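Local coordinates for protein PP1b (Porcine reproductive and respiratory syndrome virus, PDB 6JDR) that probably hydrolyses ATP and unwinds RNA and DNA duplexes with 5' to 3' polarity, as the zinc-binding helicase part of the arterivirus replicase polyprotein, at residues C7-A12 against P63-L68; A153-W158 against L247-Q252; Y170-Q175 against A228-L233; I211-W216 against H232-R237. The protein carries 1 engineered substitution. One frame throughout, in Å; residues are numbered along the deposited sequence.

Contact 1 (C7-A12 against P63-L68); sequences CGYCGA and PLDEVL. With ZN (zinc ion), chain C.
Y9 reaches out from a zinc-bound turn to a carboxylate on helix 63-67, giving D65 a phenol hydrogen bond of 2.6 Å from OH to OD1. The oxygen is met on its syn lone pair, the side of OD2, and lies at the edge of the Y9 ring, near its plane. Ring and carboxylate are turned 47° against each other, so the two flat groups do not stack. D65 OD2 is taken up by S62 N, and this second bond fixes the rotation of the carboxylate. The phenol oxygen is likewise shared, since it also bonds H32 ND1, on a residue that binds a second zinc ion. Beside the hydroxyl-bearing carbon of the ring, Y9 CE1 lies 3.9 Å from L64 CD2; L64 sends its CG away from its own backbone N (chi1 180°), which carries this methyl toward the tyrosine. The other end of the contact is set by metal. C7 SG and C10 SG hold the zinc ion at 2.3 and 2.2 Å, with C25 and H28 completing the site, and H28 stacks its ring on Y9. Within the turn, the backbone N atoms of Y9 and C10 approach C7 SG in weak hydrogen bonds, while A12 N bonds C10 SG. The tyrosine is thus second-shell to two zinc sites at once, and through D65 it connects them to helix 63-67. A CxxC turn with N-H groups directed at its sulfurs is the zinc knuckle, here belonging to the arterivirus zinc-binding domain.

Contact 2 (A153-W158 against L247-Q252); sequences AGKTHW and LGDFKQ
A single salt bridge near the surface joins K155 to D249, across the probable nucleotide-binding edge of the superfamily 1 helicase core. K155 belongs to what reads as the P-loop (Walker A), the loop between strand 145-148 and helix 155-162 with the start of that helix. D249 comes directly after strand 245-248, in a GDxxQ sequence consistent with helicase motif III. These two strands are neighbours in the parallel sheet, so their C-terminal ends bring loop and aspartate to the same side of the fold. G154, at the N-cap position of helix 155-162, begins the helical pattern by accepting W158 N on its carbonyl O at 3.0 Å; its phi of 113° lies in a region open chiefly to glycine. On the first helical turn K155 starts with CG lodged between its backbone N and carbonyl carbon (chi1 51°), and the chain then bends at each of its next three torsions. This folded path carries the ammonium to the aspartate, the two side chains meeting at about a right angle. In nucleotide-bound P-loop proteins the equivalent lysine usually contacts phosphate; in this model the carboxylate is its partner. K155 NZ lies 2.6 Å from D249 OD1, coming from the anti side and 31° out of the carboxylate plane.

Contact 3 (Y170-Q175 against A228-L233); sequences YTPTHQ and AYCNHL. With ZN (zinc ion), chain E.
The two backbones come closest where P172 passes C230, their CA atoms 5.4 Å apart, each just ahead of a helix: strand 168-171 has ended and helix 174-184 is about to begin on one side, while on the other a 3-10 turn at A228-Y229 leads into helix 232-239. What touches is sulfur on a proline ring. C230 SG sits 3.9 Å from P172 CD and 4.0 Å from both CB and CG, so it bears on the ring broadly and not on one corner. C230 points its sulfur away from its carbonyl carbon (chi1 -76°), and L212, L224 and V235 also pack against that side chain. P172 CB rests loosely, at 4.5 Å, on Y229 O. Both segments lie at the C-terminal ends of strands in the parallel sheet of the P-loop NTPase fold, where T171 OG1 bonds D225 of a DE pair that reads as the helicase Walker B motif. Each helix start is capped: N231 OD1 receives D234 N, whereas T173 caps a backbone nitrogen beyond Q175 and T176 OG1 bonds T173 N in return, in the manner of a capping box. At the far end of the second segment, A228 O binds a zinc ion at 2.3 Å, with a water and S260 O as further ligands.

Contact 4 (I211-W216 against H232-R237); sequences ILAGGW and HLDVLR
L212 lays its isobutyl group against the root of D234, and this is the tight part of the contact. L212 CG stands 3.6 Å from D234 CB, and the leucine methyls CD1 and CD2 lie 4.0 and 3.9 Å from the same D234 CB. With CG swung opposite its backbone N (chi1 180°), the leucine carries its branch point straight onto the helix; CD2 reaches on to V235 CG2 at 4.4 Å. One carboxylate oxygen, D234 OD2, lies against the backbone of the next residue, 3.6 Å from A213 CA. The fold explains the pairing: 212-214 is a 3-10 turn leaving the outermost strand 208-211 of the helicase core's parallel sheet, and helix 232-239 packs alongside it. Toward solvent the fit relaxes. A213 and G214 are exposed, and there one water bridges the two segments, donating to A213 O at 2.8 Å and to D234 OD1 at 3.2 Å. That same oxygen faces R237 one turn along the helix, NH1 making a salt bridge whose modelled length is doubtfully short. D234 CG lies at the edge of the guanidinium, in its plane, while L233 CG sits 3.9 Å above one face; R237 NE and NH2 have hydrogen-bond partners too, NH2 with T128 O.

Along the chain contact 1 closes first; contact 2 then opens, and contacts 3 and 4 both form and finish before its second segment arrives. Contacts 3 and 4, with centres about 8 Å apart, share H232 and L233 on helix 232-239 and are joined by a probable backbone hydrogen bond from L212 to T171. The same helix faces contact 1, where L64 and V67 pack on L236 and L233, so it probably forms part of the junction between the zinc-binding region and the helicase core. Contacts 1 and 2 lie furthest apart, about 31 Å between centres, yet D249 of contact 2 touches Y229 of contact 3. Contacts 2 to 4 gather round one parallel sheet, probably between nucleotide site and domain junction.

Contact 1 (C7-A12 against P63-L68)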
loop_
_atom_site.group_PDB
_atom_site.type_symbol
_atom_site.label_atom_id
_atom_site.label_comp_id
_atom_site.label_asym_id
_atom_site.label_seq_id
_atom_site.Cartn_x
_atom_site.Cartn_y
_atom_site.Cartn_z
ATOM N N CYS A 7 12.953 25.972 -4.480
ATOM C CA CYS A 7 11.715 26.035 -5.252
ATOM C C CYS A 7 10.885 24.765 -5.093
ATOM O O CYS A 7 11.415 23.660 -5.154
ATOM C CB CYS A 7 12.032 26.268 -6.734
ATOM S SG CYS A 7 10.588 26.410 -7.818
ATOM N N GLY A 8 9.579 24.937 -4.898
ATOM C CA GLY A 8 8.653 23.814 -4.755
ATOM C C GLY A 8 8.439 23.029 -6.035
ATOM O O GLY A 8 8.043 21.868 -5.984
ATOM N N TYR A 9 8.686 23.662 -7.183
ATOM C CA TYR A 9 8.593 22.989 -8.480
ATOM C C TYR A 9 9.885 22.241 -8.812
ATOM O O TYR A 9 9.875 21.020 -9.001
ATOM C CB TYR A 9 8.313 23.989 -9.605
ATOM C CG TYR A 9 6.947 24.639 -9.578
ATOM C CD1 TYR A 9 5.797 23.893 -9.822
ATOM C CD2 TYR A 9 6.806 26.005 -9.348
ATOM C CE1 TYR A 9 4.543 24.484 -9.816
ATOM C CE2 TYR A 9 5.558 26.607 -9.342
ATOM C CZ TYR A 9 4.429 25.842 -9.577
ATOM O OH TYR A 9 3.186 26.430 -9.568
ATOM N N CYS A 10 10.989 22.991 -8.874
ATOM C CA CYS A 10 12.247 22.504 -9.458
ATOM C C CYS A 10 13.429 22.374 -8.494
ATOM O O CYS A 10 14.486 21.882 -8.885
ATOM C CB CYS A 10 12.662 23.430 -10.597
ATOM S SG CYS A 10 13.138 25.083 -10.037
ATOM N N GLY A 11 13.273 22.827 -7.254
ATOM C CA GLY A 11 14.340 22.723 -6.259
ATOM C C GLY A 11 15.446 23.768 -6.331
ATOM O O GLY A 11 16.356 23.752 -5.505
ATOM N N ALA A 12 15.381 24.680 -7.299
ATOM C CA ALA A 12 16.357 25.767 -7.402
ATOM C C ALA A 12 16.166 26.756 -6.248
ATOM O O ALA A 12 15.130 26.726 -5.587
ATOM C CB ALA A 12 16.201 26.479 -8.735
ATOM N N PRO A 63 2.218 19.085 -12.837
ATOM C CA PRO A 63 0.889 18.571 -12.502
ATOM C C PRO A 63 0.284 19.243 -11.269
ATOM O O PRO A 63 -0.940 19.263 -11.121
ATOM C CB PRO A 63 1.146 17.086 -12.231
ATOM C CG PRO A 63 2.365 16.768 -13.029
ATOM C CD PRO A 63 3.213 18.000 -12.928
ATOM N N LEU A 64 1.135 19.787 -10.397
ATOM C CA LEU A 64 0.669 20.575 -9.253
ATOM C C LEU A 64 -0.300 21.660 -9.686
ATOM O O LEU A 64 -1.287 21.929 -9.009
ATOM C CB LEU A 64 1.848 21.225 -8.532
ATOM C CG LEU A 64 1.516 22.093 -7.315
ATOM C CD1 LEU A 64 0.873 21.265 -6.212
ATOM C CD2 LEU A 64 2.769 22.785 -6.798
ATOM N N ASP A 65 -0.007 22.284 -10.818
ATOM C CA ASP A 65 -0.802 23.400 -11.300
ATOM C C ASP A 65 -2.183 22.931 -11.738
ATOM O O ASP A 65 -3.169 23.638 -11.549
ATOM C CB ASP A 65 -0.064 24.110 -12.437
ATOM C CG ASP A 65 1.309 24.598 -12.014
ATOM O OD1 ASP A 65 1.389 25.294 -10.979
ATOM O OD2 ASP A 65 2.303 24.271 -12.696
ATOM N N GLU A 66 -2.248 21.733 -12.310
ATOM C CA GLU A 66 -3.522 21.145 -12.694
ATOM C C GLU A 66 -4.333 20.799 -11.454
ATOM O O GLU A 66 -5.525 21.094 -11.383
ATOM C CB GLU A 66 -3.307 19.903 -13.554
ATOM C CG GLU A 66 -2.644 20.182 -14.897
ATOM C CD GLU A 66 -3.447 21.124 -15.774
ATOM O OE1 GLU A 66 -4.678 20.944 -15.914
ATOM O OE2 GLU A 66 -2.837 22.052 -16.335
ATOM N N VAL A 67 -3.677 20.198 -10.466
ATOM C CA VAL A 67 -4.321 19.907 -9.186
ATOM C C VAL A 67 -4.911 21.182 -8.575
ATOM O O VAL A 67 -6.061 21.191 -8.133
ATOM C CB VAL A 67 -3.336 19.248 -8.199
ATOM C CG1 VAL A 67 -3.910 19.201 -6.788
ATOM C CG2 VAL A 67 -2.990 17.842 -8.667
ATOM N N LEU A 68 -4.132 22.260 -8.587
ATOM C CA LEU A 68 -4.536 23.509 -7.947
ATOM C C LEU A 68 -5.722 24.210 -8.615
ATOM O O LEU A 68 -6.284 25.122 -8.031
ATOM C CB LEU A 68 -3.349 24.474 -7.841
ATOM C CG LEU A 68 -2.260 24.127 -6.819
ATOM C CD1 LEU A 68 -1.082 25.081 -6.957
ATOM C CD2 LEU A 68 -2.799 24.142 -5.394
HETATM ZN ZN ZN C . 11.642 26.619 -9.826
#

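Contact 2 (A153-W158 against L247-Q252)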
loop_
_atom_site.group_PDB
_atom_site.type_symbol
_atom_site.label_atom_id
_atom_site.label_comp_id
_atom_site.label_asym_id
_atom_site.label_seq_id
_atom_site.Cartn_x
_atom_site.Cartn_y
_atom_site.Cartn_z
ATOM N N ALA A 153 -13.524 -10.034 -3.531
ATOM C CA ALA A 153 -12.984 -9.565 -2.251
ATOM C C ALA A 153 -11.524 -9.986 -2.088
ATOM O O ALA A 153 -10.919 -10.512 -3.023
ATOM C CB ALA A 153 -13.825 -10.109 -1.102
ATOM N N GLY A 154 -10.962 -9.741 -0.902
ATOM C CA GLY A 154 -9.590 -10.145 -0.583
ATOM C C GLY A 154 -8.637 -8.978 -0.388
ATOM O O GLY A 154 -7.670 -9.081 0.373
ATOM N N LYS A 155 -8.907 -7.872 -1.081
ATOM C CA LYS A 155 -8.079 -6.659 -0.991
ATOM C C LYS A 155 -8.000 -6.085 0.431
ATOM O O LYS A 155 -6.971 -5.524 0.820
ATOM C CB LYS A 155 -8.559 -5.576 -1.978
ATOM C CG LYS A 155 -10.048 -5.237 -1.922
ATOM C CD LYS A 155 -10.826 -5.819 -3.100
ATOM C CE LYS A 155 -10.645 -4.993 -4.364
ATOM N NZ LYS A 155 -11.716 -3.977 -4.549
ATOM N N THR A 156 -9.079 -6.225 1.200
ATOM C CA THR A 156 -9.106 -5.766 2.590
ATOM C C THR A 156 -8.201 -6.630 3.468
ATOM O O THR A 156 -7.532 -6.126 4.372
ATOM C CB THR A 156 -10.537 -5.797 3.171
ATOM O OG1 THR A 156 -11.451 -5.186 2.249
ATOM C CG2 THR A 156 -10.599 -5.065 4.510
ATOM N N HIS A 157 -8.186 -7.931 3.184
ATOM C CA HIS A 157 -7.412 -8.899 3.961
ATOM C C HIS A 157 -5.917 -8.863 3.624
ATOM O O HIS A 157 -5.090 -9.264 4.444
ATOM C CB HIS A 157 -7.980 -10.307 3.763
ATOM C CG HIS A 157 -9.439 -10.418 4.092
ATOM N ND1 HIS A 157 -9.902 -10.594 5.379
ATOM C CD2 HIS A 157 -10.539 -10.366 3.301
ATOM C CE1 HIS A 157 -11.222 -10.651 5.367
ATOM N NE2 HIS A 157 -11.633 -10.516 4.117
ATOM N N TRP A 158 -5.573 -8.392 2.424
ATOM C CA TRP A 158 -4.174 -8.157 2.057
ATOM C C TRP A 158 -3.545 -7.131 2.992
ATOM O O TRP A 158 -2.419 -7.311 3.456
ATOM C CB TRP A 158 -4.065 -7.649 0.613
ATOM C CG TRP A 158 -2.643 -7.462 0.133
ATOM C CD1 TRP A 158 -1.880 -8.372 -0.545
ATOM C CD2 TRP A 158 -1.821 -6.295 0.293
ATOM N NE1 TRP A 158 -0.639 -7.847 -0.816
ATOM C CE2 TRP A 158 -0.575 -6.575 -0.312
ATOM C CE3 TRP A 158 -2.016 -5.043 0.891
ATOM C CZ2 TRP A 158 0.471 -5.647 -0.337
ATOM C CZ3 TRP A 158 -0.974 -4.122 0.866
ATOM C CH2 TRP A 158 0.253 -4.429 0.256
ATOM N N LEU A 247 -3.759 1.698 -1.904
ATOM C CA LEU A 247 -4.707 0.609 -2.138
ATOM C C LEU A 247 -5.836 1.071 -3.047
ATOM O O LEU A 247 -6.518 2.049 -2.746
ATOM C CB LEU A 247 -5.286 0.129 -0.807
ATOM C CG LEU A 247 -4.260 -0.268 0.255
ATOM N N GLY A 248 -6.029 0.366 -4.157
ATOM C CA GLY A 248 -7.090 0.689 -5.111
ATOM C C GLY A 248 -7.869 -0.533 -5.554
ATOM O O GLY A 248 -7.482 -1.669 -5.270
ATOM N N ASP A 249 -8.969 -0.289 -6.263
ATOM C CA ASP A 249 -9.852 -1.350 -6.753
ATOM C C ASP A 249 -9.550 -1.698 -8.209
ATOM O O ASP A 249 -8.832 -0.968 -8.898
ATOM C CB ASP A 249 -11.314 -0.919 -6.617
ATOM C CG ASP A 249 -11.698 -0.600 -5.181
ATOM O OD1 ASP A 249 -11.461 -1.450 -4.299
ATOM O OD2 ASP A 249 -12.238 0.502 -4.935
ATOM N N PHE A 250 -10.117 -2.812 -8.670
ATOM C CA PHE A 250 -9.883 -3.310 -10.024
ATOM C C PHE A 250 -10.364 -2.315 -11.081
ATOM O O PHE A 250 -11.532 -1.918 -11.082
ATOM C CB PHE A 250 -10.581 -4.659 -10.219
ATOM C CG PHE A 250 -10.280 -5.311 -11.541
ATOM C CD1 PHE A 250 -11.187 -5.237 -12.592
ATOM C CD2 PHE A 250 -9.088 -5.995 -11.736
ATOM C CE1 PHE A 250 -10.909 -5.834 -13.811
ATOM C CE2 PHE A 250 -8.805 -6.593 -12.952
ATOM C CZ PHE A 250 -9.717 -6.513 -13.991
ATOM N N LYS A 251 -9.458 -1.929 -11.979
ATOM C CA LYS A 251 -9.746 -0.919 -13.000
ATOM C C LYS A 251 -10.672 -1.456 -14.090
ATOM O O LYS A 251 -10.244 -2.220 -14.957
ATOM C CB LYS A 251 -8.449 -0.408 -13.641
ATOM C CG LYS A 251 -7.514 0.329 -12.693
ATOM C CD LYS A 251 -6.401 1.030 -13.460
ATOM C CE LYS A 251 -5.289 1.525 -12.545
ATOM N NZ LYS A 251 -5.715 2.639 -11.653
ATOM N N GLN A 252 -11.939 -1.049 -14.036
ATOM C CA GLN A 252 -12.915 -1.388 -15.070
ATOM C C GLN A 252 -12.888 -0.337 -16.182
ATOM O O GLN A 252 -12.136 0.639 -16.104
ATOM C CB GLN A 252 -14.319 -1.482 -14.464
#

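Contact 3 (Y170-Q175 against A228-L233)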
loop_
_atom_site.group_PDB
_atom_site.type_symbol
_atom_site.label_atom_id
_atom_site.label_comp_id
_atom_site.label_asym_id
_atom_site.label_seq_id
_atom_site.Cartn_x
_atom_site.Cartn_y
_atom_site.Cartn_z
ATOM N N TYR A 170 -3.527 6.279 6.028
ATOM C CA TYR A 170 -4.258 7.493 5.690
ATOM C C TYR A 170 -5.532 7.131 4.932
ATOM O O TYR A 170 -5.520 6.252 4.067
ATOM C CB TYR A 170 -3.391 8.437 4.856
ATOM C CG TYR A 170 -2.177 8.962 5.590
ATOM C CD1 TYR A 170 -2.267 10.084 6.406
ATOM C CD2 TYR A 170 -0.933 8.340 5.462
ATOM C CE1 TYR A 170 -1.160 10.572 7.076
ATOM C CE2 TYR A 170 0.182 8.822 6.128
ATOM C CZ TYR A 170 0.066 9.938 6.931
ATOM O OH TYR A 170 1.168 10.426 7.597
ATOM N N THR A 171 -6.625 7.817 5.257
ATOM C CA THR A 171 -7.934 7.488 4.707
ATOM C C THR A 171 -8.752 8.777 4.499
ATOM O O THR A 171 -8.704 9.680 5.338
ATOM C CB THR A 171 -8.661 6.480 5.621
ATOM O OG1 THR A 171 -9.858 6.010 4.990
ATOM C CG2 THR A 171 -9.004 7.101 6.971
ATOM N N PRO A 172 -9.485 8.868 3.371
ATOM C CA PRO A 172 -10.098 10.123 2.917
ATOM C C PRO A 172 -11.255 10.694 3.744
ATOM O O PRO A 172 -11.316 11.909 3.917
ATOM C CB PRO A 172 -10.593 9.782 1.504
ATOM C CG PRO A 172 -10.764 8.307 1.506
ATOM C CD PRO A 172 -9.656 7.796 2.374
ATOM N N THR A 173 -12.170 9.857 4.227
ATOM C CA THR A 173 -13.368 10.359 4.911
ATOM C C THR A 173 -13.537 9.786 6.304
ATOM O O THR A 173 -12.853 8.840 6.686
ATOM C CB THR A 173 -14.649 10.057 4.116
ATOM O OG1 THR A 173 -14.963 8.662 4.212
ATOM C CG2 THR A 173 -14.482 10.460 2.644
ATOM N N HIS A 174 -14.461 10.377 7.056
ATOM C CA HIS A 174 -14.812 9.889 8.393
ATOM C C HIS A 174 -15.280 8.440 8.335
ATOM O O HIS A 174 -14.923 7.633 9.190
ATOM C CB HIS A 174 -15.915 10.755 9.006
ATOM C CG HIS A 174 -15.462 12.128 9.387
ATOM N ND1 HIS A 174 -16.243 12.988 10.127
ATOM C CD2 HIS A 174 -14.305 12.787 9.144
ATOM C CE1 HIS A 174 -15.593 14.124 10.310
ATOM N NE2 HIS A 174 -14.414 14.028 9.724
ATOM N N GLN A 175 -16.078 8.124 7.320
ATOM C CA GLN A 175 -16.659 6.804 7.182
ATOM C C GLN A 175 -15.607 5.760 6.847
ATOM O O GLN A 175 -15.597 4.682 7.443
ATOM C CB GLN A 175 -17.750 6.808 6.107
ATOM C CG GLN A 175 -18.550 5.513 6.035
ATOM C CD GLN A 175 -19.200 5.157 7.361
ATOM O OE1 GLN A 175 -19.843 5.997 7.996
ATOM N NE2 GLN A 175 -19.033 3.912 7.789
ATOM N N ALA A 228 -8.339 5.800 -4.962
ATOM C CA ALA A 228 -9.060 6.398 -6.097
ATOM C C ALA A 228 -10.070 7.469 -5.683
ATOM O O ALA A 228 -10.566 8.218 -6.530
ATOM C CB ALA A 228 -9.754 5.314 -6.908
ATOM N N TYR A 229 -10.372 7.540 -4.389
ATOM C CA TYR A 229 -11.324 8.509 -3.867
ATOM C C TYR A 229 -10.655 9.715 -3.204
ATOM O O TYR A 229 -11.336 10.654 -2.805
ATOM C CB TYR A 229 -12.253 7.812 -2.871
ATOM C CG TYR A 229 -13.066 6.708 -3.501
ATOM C CD1 TYR A 229 -14.363 6.943 -3.951
ATOM C CD2 TYR A 229 -12.532 5.430 -3.675
ATOM C CE1 TYR A 229 -15.110 5.936 -4.545
ATOM C CE2 TYR A 229 -13.270 4.418 -4.268
ATOM C CZ TYR A 229 -14.559 4.677 -4.700
ATOM O OH TYR A 229 -15.306 3.680 -5.287
ATOM N N CYS A 230 -9.328 9.708 -3.112
ATOM C CA CYS A 230 -8.618 10.661 -2.252
ATOM C C CYS A 230 -8.432 12.044 -2.857
ATOM O O CYS A 230 -8.439 12.209 -4.071
ATOM C CB CYS A 230 -7.255 10.101 -1.855
ATOM S SG CYS A 230 -7.351 8.835 -0.579
ATOM N N ASN A 231 -8.258 13.029 -1.983
ATOM C CA ASN A 231 -7.994 14.406 -2.386
ATOM C C ASN A 231 -6.602 14.513 -2.990
ATOM O O ASN A 231 -5.620 14.134 -2.360
ATOM C CB ASN A 231 -8.125 15.338 -1.177
ATOM C CG ASN A 231 -7.833 16.791 -1.517
ATOM O OD1 ASN A 231 -6.683 17.166 -1.769
ATOM N ND2 ASN A 231 -8.869 17.623 -1.499
ATOM N N HIS A 232 -6.521 15.045 -4.206
ATOM C CA HIS A 232 -5.274 15.027 -4.975
ATOM C C HIS A 232 -4.167 15.825 -4.297
ATOM O O HIS A 232 -3.035 15.361 -4.218
ATOM C CB HIS A 232 -5.499 15.544 -6.399
ATOM C CG HIS A 232 -6.381 14.667 -7.229
ATOM N ND1 HIS A 232 -6.582 14.880 -8.577
ATOM C CD2 HIS A 232 -7.114 13.576 -6.907
ATOM C CE1 HIS A 232 -7.413 13.968 -9.045
ATOM N NE2 HIS A 232 -7.751 13.163 -8.052
ATOM N N LEU A 233 -4.503 17.010 -3.799
ATOM C CA LEU A 233 -3.522 17.871 -3.138
ATOM C C LEU A 233 -3.004 17.251 -1.841
ATOM O O LEU A 233 -1.811 17.345 -1.545
ATOM C CB LEU A 233 -4.116 19.260 -2.861
ATOM C CG LEU A 233 -3.140 20.306 -2.304
ATOM C CD1 LEU A 233 -2.047 20.633 -3.313
ATOM C CD2 LEU A 233 -3.876 21.573 -1.895
HETATM ZN ZN ZN E . -12.286 8.836 -7.988
HETATM O O HOH W 1 -11.464 7.021 -9.561
#

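Contact 4 (I211-W216 against H232-R237)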
loop_
_atom_site.group_PDB
_atom_site.type_symbol
_atom_site.label_atom_id
_atom_site.label_comp_id
_atom_site.label_asym_id
_atom_site.label_seq_id
_atom_site.Cartn_x
_atom_site.Cartn_y
_atom_site.Cartn_z
ATOM N N ILE A 211 -6.931 10.646 9.363
ATOM C CA ILE A 211 -7.731 11.279 8.325
ATOM C C ILE A 211 -6.770 11.989 7.373
ATOM O O ILE A 211 -5.841 12.664 7.817
ATOM C CB ILE A 211 -8.784 12.252 8.921
ATOM C CG1 ILE A 211 -9.826 12.649 7.872
ATOM C CG2 ILE A 211 -8.135 13.498 9.514
ATOM C CD1 ILE A 211 -10.842 11.567 7.578
ATOM N N LEU A 212 -6.985 11.814 6.071
ATOM C CA LEU A 212 -6.049 12.304 5.057
ATOM C C LEU A 212 -5.822 13.819 5.124
ATOM O O LEU A 212 -4.684 14.279 5.008
ATOM C CB LEU A 212 -6.521 11.890 3.659
ATOM C CG LEU A 212 -5.667 12.315 2.460
ATOM C CD1 LEU A 212 -4.238 11.817 2.582
ATOM C CD2 LEU A 212 -6.289 11.820 1.165
ATOM N N ALA A 213 -6.897 14.584 5.331
ATOM C CA ALA A 213 -6.814 16.054 5.403
ATOM C C ALA A 213 -5.921 16.583 6.535
ATOM O O ALA A 213 -5.439 17.711 6.458
ATOM C CB ALA A 213 -8.207 16.655 5.518
ATOM N N GLY A 214 -5.707 15.778 7.574
ATOM C CA GLY A 214 -4.832 16.150 8.685
ATOM C C GLY A 214 -3.362 16.309 8.314
ATOM O O GLY A 214 -2.620 17.002 9.010
ATOM N N GLY A 215 -2.937 15.665 7.230
ATOM C CA GLY A 215 -1.569 15.804 6.736
ATOM C C GLY A 215 -0.622 14.775 7.325
ATOM O O GLY A 215 -1.033 13.905 8.089
ATOM N N TRP A 216 0.656 14.895 6.974
ATOM C CA TRP A 216 1.661 13.890 7.324
ATOM C C TRP A 216 1.938 13.813 8.822
ATOM O O TRP A 216 2.042 14.838 9.496
ATOM C CB TRP A 216 2.971 14.180 6.586
ATOM C CG TRP A 216 4.041 13.160 6.836
ATOM C CD1 TRP A 216 4.064 11.871 6.394
ATOM C CD2 TRP A 216 5.246 13.348 7.585
ATOM N NE1 TRP A 216 5.205 11.240 6.823
ATOM C CE2 TRP A 216 5.951 12.126 7.555
ATOM C CE3 TRP A 216 5.797 14.429 8.279
ATOM C CZ2 TRP A 216 7.182 11.954 8.193
ATOM C CZ3 TRP A 216 7.021 14.260 8.913
ATOM C CH2 TRP A 216 7.700 13.030 8.865
ATOM N N HIS A 232 -6.521 15.045 -4.206
ATOM C CA HIS A 232 -5.274 15.027 -4.975
ATOM C C HIS A 232 -4.167 15.825 -4.297
ATOM O O HIS A 232 -3.035 15.361 -4.218
ATOM C CB HIS A 232 -5.499 15.544 -6.399
ATOM C CG HIS A 232 -6.381 14.667 -7.229
ATOM N ND1 HIS A 232 -6.582 14.880 -8.577
ATOM C CD2 HIS A 232 -7.114 13.576 -6.907
ATOM C CE1 HIS A 232 -7.413 13.968 -9.045
ATOM N NE2 HIS A 232 -7.751 13.163 -8.052
ATOM N N LEU A 233 -4.503 17.010 -3.799
ATOM C CA LEU A 233 -3.522 17.871 -3.138
ATOM C C LEU A 233 -3.004 17.251 -1.841
ATOM O O LEU A 233 -1.811 17.345 -1.545
ATOM C CB LEU A 233 -4.116 19.260 -2.861
ATOM C CG LEU A 233 -3.140 20.306 -2.304
ATOM C CD1 LEU A 233 -2.047 20.633 -3.313
ATOM C CD2 LEU A 233 -3.876 21.573 -1.895
ATOM N N ASP A 234 -3.889 16.623 -1.069
ATOM C CA ASP A 234 -3.466 15.939 0.155
ATOM C C ASP A 234 -2.512 14.787 -0.148
ATOM O O ASP A 234 -1.595 14.520 0.621
ATOM C CB ASP A 234 -4.667 15.406 0.939
ATOM C CG ASP A 234 -5.466 16.500 1.603
ATOM O OD1 ASP A 234 -4.899 17.575 1.880
ATOM O OD2 ASP A 234 -6.663 16.288 1.863
ATOM N N VAL A 235 -2.737 14.103 -1.264
ATOM C CA VAL A 235 -1.864 13.008 -1.662
ATOM C C VAL A 235 -0.467 13.545 -1.983
ATOM O O VAL A 235 0.541 12.942 -1.604
ATOM C CB VAL A 235 -2.441 12.222 -2.858
ATOM C CG1 VAL A 235 -1.408 11.267 -3.435
ATOM C CG2 VAL A 235 -3.682 11.459 -2.421
ATOM N N LEU A 236 -0.418 14.682 -2.671
ATOM C CA LEU A 236 0.854 15.330 -2.967
ATOM C C LEU A 236 1.567 15.805 -1.697
ATOM O O LEU A 236 2.793 15.767 -1.629
ATOM C CB LEU A 236 0.651 16.494 -3.932
ATOM C CG LEU A 236 0.219 16.135 -5.355
ATOM C CD1 LEU A 236 0.100 17.403 -6.180
ATOM C CD2 LEU A 236 1.201 15.168 -6.000
ATOM N N ARG A 237 0.801 16.246 -0.700
ATOM C CA ARG A 237 1.369 16.611 0.602
ATOM C C ARG A 237 2.094 15.428 1.238
ATOM O O ARG A 237 3.221 15.574 1.708
ATOM C CB ARG A 237 0.292 17.124 1.560
ATOM C CG ARG A 237 -0.196 18.534 1.271
ATOM C CD ARG A 237 -1.272 18.953 2.267
ATOM N NE ARG A 237 -1.719 20.331 2.053
ATOM C CZ ARG A 237 -2.956 20.714 1.718
ATOM N NH1 ARG A 237 -3.947 19.836 1.547
ATOM N NH2 ARG A 237 -3.210 22.010 1.562
HETATM O O HOH W 2 -5.425 19.549 4.285
#